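Local coordinates for beta-lactamase (Nostoc sp., PDB 6NHS), which probably hydrolyses the beta-lactam ring of penicillin-type antibiotics, as a class D serine beta-lactamase, at residues Phe28-Leu38 with Tyr48-Ser56. Sequence-based numbering, arbitrary orientation.
Sequences FNQLGIKGSIL and YEHNAARNS
His-50, Leu-38 and Ser-36 bury the most surface here, where strands 35-41 and 46-50 form a beta hairpin at one edge of the antiparallel sheet of the serine beta-lactamase/penicillin-binding transpeptidase fold (177° between segments 35-38 and 48-50). The register follows from the reciprocal backbone bonds of the hydrogen-bonded pair Ile-37/His-50: Ile-37 N to His-50 O, 3.2 Å, and His-50 N to Ile-37 O, 3.0 Å. With CG anti to the backbone N (chi1 162°), the His-50 imidazole reaches back along the neighbouring strand to Phe-28 of helix 25-30. His-50 CD2 sits 3.5 Å above the centre of the Phe-28 ring, the planes inclined at 38°, an oblique pairing; NE2 holds a water at 2.9 Å, at the imidazole edge. Leu-38, on the opposite sheet face, forms the non-hydrogen-bonded pair with Glu-49, Leu-38 CD1 3.6 Å from Glu-49 CB, and puts its CB against the Asn-55 amide. In that amide's plane, ND2 donates to Glu-49 OE1, on the anti lone pair. Ser-36 CB meets His-50 O at 3.3 Å and touches Asn-51 CB; Ser-36 OG and Asn-55 OD1 share a second water. The extended Arg-54 chain passes Ser-36; one guanidinium face, offset toward its rim, covers Gly-35 CA, while NH2 salt-bridges Asp-235 and NE hydrogen-bonds Asn-233. Beyond the last pair Asn-51 ND2 bonds Gly-35 O; within it, Ile-37 O takes a second donor, Asn-55 ND2 (3.2 Å), from above the carbonyl plane, which probably holds residues 51-55 against strand 35-41.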
ATOM      1  N   PHE A  28      17.722  -5.233   8.714  1.00 48.99           N
ATOM      2  CA  PHE A  28      17.225  -4.185   9.600  1.00 48.78           C
ATOM      3  C   PHE A  28      18.342  -3.627  10.473  1.00 51.65           C
ATOM      4  O   PHE A  28      18.500  -2.408  10.599  1.00 52.82           O
ATOM      5  CB  PHE A  28      16.080  -4.730  10.461  1.00 48.35           C
ATOM      6  CG  PHE A  28      14.801  -4.943   9.699  1.00 45.00           C
ATOM      7  CD1 PHE A  28      14.640  -6.052   8.880  1.00 43.43           C
ATOM      8  CD2 PHE A  28      13.765  -4.029   9.791  1.00 43.54           C
ATOM      9  CE1 PHE A  28      13.466  -6.245   8.170  1.00 43.17           C
ATOM     10  CE2 PHE A  28      12.585  -4.215   9.081  1.00 40.94           C
ATOM     11  CZ  PHE A  28      12.439  -5.322   8.269  1.00 40.75           C
ATOM     12  N   ASN A  29      19.136  -4.507  11.075  1.00 56.25           N
ATOM     13  CA  ASN A  29      20.175  -4.041  11.984  1.00 65.26           C
ATOM     14  C   ASN A  29      21.327  -3.388  11.235  1.00 67.94           C
ATOM     15  O   ASN A  29      21.960  -2.468  11.766  1.00 71.39           O
ATOM     16  CB  ASN A  29      20.666  -5.201  12.848  1.00 71.45           C
ATOM     17  CG  ASN A  29      19.555  -5.802  13.696  1.00 77.19           C
ATOM     18  OD1 ASN A  29      18.740  -5.081  14.278  1.00 78.60           O
ATOM     19  ND2 ASN A  29      19.508  -7.128  13.757  1.00 78.96           N
ATOM     20  N   GLN A  30      21.606  -3.832  10.006  1.00 67.25           N
ATOM     21  CA  GLN A  30      22.642  -3.189   9.202  1.00 69.75           C
ATOM     22  C   GLN A  30      22.282  -1.738   8.912  1.00 66.27           C
ATOM     23  O   GLN A  30      23.123  -0.839   9.024  1.00 66.47           O
ATOM     24  CB  GLN A  30      22.851  -3.957   7.895  1.00 72.88           C
ATOM     25  CG  GLN A  30      23.318  -5.397   8.066  1.00 77.72           C
ATOM     26  CD  GLN A  30      24.811  -5.555   7.916  1.00 83.63           C
ATOM     27  OE1 GLN A  30      25.467  -4.745   7.265  1.00 86.97           O
ATOM     28  NE2 GLN A  30      25.361  -6.606   8.519  1.00 85.79           N
ATOM     29  N   LEU A  31      21.027  -1.492   8.540  1.00 60.24           N
ATOM     30  CA  LEU A  31      20.550  -0.147   8.255  1.00 58.38           C
ATOM     31  C   LEU A  31      20.149   0.622   9.507  1.00 59.02           C
ATOM     32  O   LEU A  31      19.755   1.787   9.397  1.00 61.72           O
ATOM     33  CB  LEU A  31      19.371  -0.212   7.284  1.00 54.51           C
ATOM     34  CG  LEU A  31      19.726  -0.903   5.968  1.00 55.86           C
ATOM     35  CD1 LEU A  31      18.500  -1.109   5.112  1.00 54.35           C
ATOM     36  CD2 LEU A  31      20.782  -0.102   5.205  1.00 59.02           C
ATOM     37  N   GLY A  32      20.240   0.005  10.682  1.00 58.27           N
ATOM     38  CA  GLY A  32      19.944   0.703  11.921  1.00 59.74           C
ATOM     39  C   GLY A  32      18.500   1.123  12.079  1.00 60.31           C
ATOM     40  O   GLY A  32      18.230   2.169  12.679  1.00 63.35           O
ATOM     41  N   ILE A  33      17.560   0.338  11.562  1.00 56.72           N
ATOM     42  CA  ILE A  33      16.147   0.677  11.660  1.00 53.50           C
ATOM     43  C   ILE A  33      15.419  -0.409  12.441  1.00 48.65           C
ATOM     44  O   ILE A  33      15.796  -1.587  12.421  1.00 47.87           O
ATOM     45  CB  ILE A  33      15.494   0.882  10.273  1.00 53.82           C
ATOM     46  CG1 ILE A  33      15.144  -0.460   9.639  1.00 56.99           C
ATOM     47  CG2 ILE A  33      16.419   1.669   9.344  1.00 52.34           C
ATOM     48  CD1 ILE A  33      14.481  -0.328   8.303  1.00 57.78           C
ATOM     49  N   LYS A  34      14.371   0.003  13.147  1.00 46.00           N
ATOM     50  CA  LYS A  34      13.486  -0.907  13.855  1.00 46.65           C
ATOM     51  C   LYS A  34      12.249  -1.142  13.005  1.00 43.43           C
ATOM     52  O   LYS A  34      11.679  -0.191  12.458  1.00 42.61           O
ATOM     53  CB  LYS A  34      13.095  -0.338  15.219  1.00 53.37           C
ATOM     54  CG  LYS A  34      14.274  -0.076  16.137  1.00 62.36           C
ATOM     55  CD  LYS A  34      13.807   0.338  17.522  1.00 69.93           C
ATOM     56  CE  LYS A  34      14.982   0.553  18.467  1.00 76.24           C
ATOM     57  NZ  LYS A  34      14.521   0.945  19.831  1.00 80.27           N
ATOM     58  N   GLY A  35      11.839  -2.399  12.884  1.00 41.08           N
ATOM     59  CA  GLY A  35      10.640  -2.688  12.115  1.00 37.69           C
ATOM     60  C   GLY A  35      10.429  -4.172  11.918  1.00 38.15           C
ATOM     61  O   GLY A  35      10.941  -4.997  12.682  1.00 39.19           O
ATOM     62  N   SER A  36       9.679  -4.499  10.871  1.00 36.34           N
ATOM     63  CA  SER A  36       9.281  -5.873  10.616  1.00 36.38           C
ATOM     64  C   SER A  36       9.092  -6.074   9.125  1.00 36.56           C
ATOM     65  O   SER A  36       8.971  -5.117   8.352  1.00 34.33           O
ATOM     66  CB  SER A  36       7.982  -6.225  11.349  1.00 37.93           C
ATOM     67  OG  SER A  36       6.927  -5.377  10.923  1.00 34.50           O
ATOM     68  N   ILE A  37       9.044  -7.341   8.728  1.00 36.27           N
ATOM     69  CA  ILE A  37       8.647  -7.693   7.371  1.00 34.67           C
ATOM     70  C   ILE A  37       7.956  -9.044   7.418  1.00 34.83           C
ATOM     71  O   ILE A  37       8.304  -9.912   8.225  1.00 36.13           O
ATOM     72  CB  ILE A  37       9.839  -7.694   6.385  1.00 35.33           C
ATOM     73  CG1 ILE A  37       9.340  -7.854   4.945  1.00 34.40           C
ATOM     74  CG2 ILE A  37      10.840  -8.789   6.727  1.00 37.11           C
ATOM     75  CD1 ILE A  37      10.411  -7.659   3.881  1.00 35.09           C
ATOM     76  N   LEU A  38       6.952  -9.200   6.566  1.00 33.64           N
ATOM     77  CA  LEU A  38       6.253 -10.459   6.387  1.00 33.75           C
ATOM     78  C   LEU A  38       6.213 -10.768   4.901  1.00 37.25           C
ATOM     79  O   LEU A  38       5.808  -9.919   4.101  1.00 34.86           O
ATOM     80  CB  LEU A  38       4.836 -10.383   6.961  1.00 32.96           C
ATOM     81  CG  LEU A  38       4.035 -11.679   6.986  1.00 38.39           C
ATOM     82  CD1 LEU A  38       4.717 -12.709   7.873  1.00 39.45           C
ATOM     83  CD2 LEU A  38       2.620 -11.398   7.471  1.00 36.37           C
ATOM     84  N   TYR A  48       7.704 -16.112   5.664  1.00 38.54           N
ATOM     85  CA  TYR A  48       9.026 -15.731   6.140  1.00 38.24           C
ATOM     86  C   TYR A  48       8.882 -14.364   6.786  1.00 39.06           C
ATOM     87  O   TYR A  48       8.177 -13.501   6.252  1.00 38.27           O
ATOM     88  CB  TYR A  48      10.060 -15.675   5.000  1.00 38.28           C
ATOM     89  CG  TYR A  48      10.152 -16.954   4.202  1.00 40.27           C
ATOM     90  CD1 TYR A  48      11.028 -17.961   4.575  1.00 40.25           C
ATOM     91  CD2 TYR A  48       9.365 -17.152   3.076  1.00 40.50           C
ATOM     92  CE1 TYR A  48      11.114 -19.134   3.859  1.00 44.08           C
ATOM     93  CE2 TYR A  48       9.446 -18.328   2.349  1.00 42.77           C
ATOM     94  CZ  TYR A  48      10.324 -19.313   2.750  1.00 45.96           C
ATOM     95  OH  TYR A  48      10.423 -20.484   2.040  1.00 48.68           O
ATOM     96  N   GLU A  49       9.512 -14.160   7.941  1.00 38.65           N
ATOM     97  CA  GLU A  49       9.258 -12.892   8.613  1.00 39.49           C
ATOM     98  C   GLU A  49      10.404 -12.523   9.538  1.00 39.39           C
ATOM     99  O   GLU A  49      11.217 -13.361   9.933  1.00 39.85           O
ATOM    100  CB  GLU A  49       7.938 -12.922   9.396  1.00 40.03           C
ATOM    101  CG  GLU A  49       7.915 -13.892  10.532  1.00 40.56           C
ATOM    102  CD  GLU A  49       6.569 -13.957  11.244  1.00 42.28           C
ATOM    103  OE1 GLU A  49       5.832 -12.943  11.282  1.00 43.47           O
ATOM    104  OE2 GLU A  49       6.255 -15.037  11.773  1.00 42.58           O
ATOM    105  N   HIS A  50      10.452 -11.232   9.857  1.00 34.97           N
ATOM    106  CA  HIS A  50      11.254 -10.682  10.939  1.00 37.09           C
ATOM    107  C   HIS A  50      10.332  -9.872  11.832  1.00 36.43           C
ATOM    108  O   HIS A  50       9.515  -9.092  11.329  1.00 35.94           O
ATOM    109  CB  HIS A  50      12.379  -9.787  10.420  1.00 40.03           C
ATOM    110  CG  HIS A  50      12.940  -8.871  11.463  1.00 42.41           C
ATOM    111  ND1 HIS A  50      13.689  -9.323  12.529  1.00 44.22           N
ATOM    112  CD2 HIS A  50      12.858  -7.527  11.604  1.00 41.76           C
ATOM    113  CE1 HIS A  50      14.043  -8.296  13.281  1.00 44.65           C
ATOM    114  NE2 HIS A  50      13.549  -7.194  12.743  1.00 44.35           N
ATOM    115  N   ASN A  51      10.467 -10.058  13.148  1.00 37.43           N
ATOM    116  CA  ASN A  51       9.686  -9.328  14.143  1.00 39.25           C
ATOM    117  C   ASN A  51       8.208  -9.695  14.044  1.00 39.10           C
ATOM    118  O   ASN A  51       7.376  -8.870  13.651  1.00 36.26           O
ATOM    119  CB  ASN A  51       9.886  -7.816  13.982  1.00 39.48           C
ATOM    120  CG  ASN A  51       9.411  -7.030  15.187  1.00 40.73           C
ATOM    121  OD1 ASN A  51       8.777  -7.579  16.082  1.00 40.14           O
ATOM    122  ND2 ASN A  51       9.707  -5.734  15.209  1.00 41.74           N
ATOM    123  N   ALA A  52       7.876 -10.930  14.427  1.00 39.49           N
ATOM    124  CA  ALA A  52       6.517 -11.439  14.251  1.00 39.83           C
ATOM    125  C   ALA A  52       5.497 -10.639  15.053  1.00 37.62           C
ATOM    126  O   ALA A  52       4.355 -10.458  14.611  1.00 37.33           O
ATOM    127  CB  ALA A  52       6.459 -12.915  14.646  1.00 40.96           C
ATOM    128  N   ALA A  53       5.881 -10.165  16.241  1.00 35.63           N
ATOM    129  CA  ALA A  53       4.938  -9.425  17.077  1.00 38.95           C
ATOM    130  C   ALA A  53       4.464  -8.155  16.382  1.00 36.91           C
ATOM    131  O   ALA A  53       3.279  -7.800  16.446  1.00 35.93           O
ATOM    132  CB  ALA A  53       5.578  -9.090  18.423  1.00 40.66           C
ATOM    133  N   ARG A  54       5.373  -7.462  15.699  1.00 31.93           N
ATOM    134  CA  ARG A  54       4.999  -6.224  15.028  1.00 30.76           C
ATOM    135  C   ARG A  54       4.117  -6.494  13.813  1.00 32.15           C
ATOM    136  O   ARG A  54       3.298  -5.645  13.441  1.00 32.09           O
ATOM    137  CB  ARG A  54       6.262  -5.450  14.638  1.00 31.22           C
ATOM    138  CG  ARG A  54       6.012  -4.031  14.141  1.00 32.69           C
ATOM    139  CD  ARG A  54       7.313  -3.353  13.723  1.00 31.70           C
ATOM    140  NE  ARG A  54       7.082  -2.025  13.156  1.00 31.73           N
ATOM    141  CZ  ARG A  54       7.576  -0.895  13.657  1.00 34.21           C
ATOM    142  NH1 ARG A  54       8.350  -0.925  14.733  1.00 35.38           N
ATOM    143  NH2 ARG A  54       7.312   0.266  13.071  1.00 31.25           N
ATOM    144  N   ASN A  55       4.256  -7.668  13.190  1.00 34.09           N
ATOM    145  CA  ASN A  55       3.414  -8.021  12.050  1.00 32.28           C
ATOM    146  C   ASN A  55       1.947  -8.179  12.427  1.00 31.70           C
ATOM    147  O   ASN A  55       1.100  -8.226  11.530  1.00 29.80           O
ATOM    148  CB  ASN A  55       3.921  -9.311  11.391  1.00 33.49           C
ATOM    149  CG  ASN A  55       5.178  -9.090  10.555  1.00 30.35           C
ATOM    150  OD1 ASN A  55       5.407  -8.003  10.038  1.00 31.42           O
ATOM    151  ND2 ASN A  55       5.995 -10.125  10.427  1.00 30.87           N
ATOM    152  N   SER A  56       1.626  -8.263  13.719  1.00 31.29           N
ATOM    153  CA  SER A  56       0.245  -8.287  14.187  1.00 35.70           C
ATOM    154  C   SER A  56      -0.176  -6.975  14.835  1.00 34.91           C
ATOM    155  O   SER A  56      -1.265  -6.906  15.413  1.00 36.19           O
ATOM    156  CB  SER A  56       0.036  -9.437  15.177  1.00 38.06           C
ATOM    157  OG  SER A  56       0.106 -10.694  14.528  1.00 40.91           O
TER
HETATM  158  O   HOH W   1      14.009  -4.600  14.063  1.00 48.86           O
HETATM  159  O   HOH W   2       5.868  -5.902   8.539  1.00 41.89           O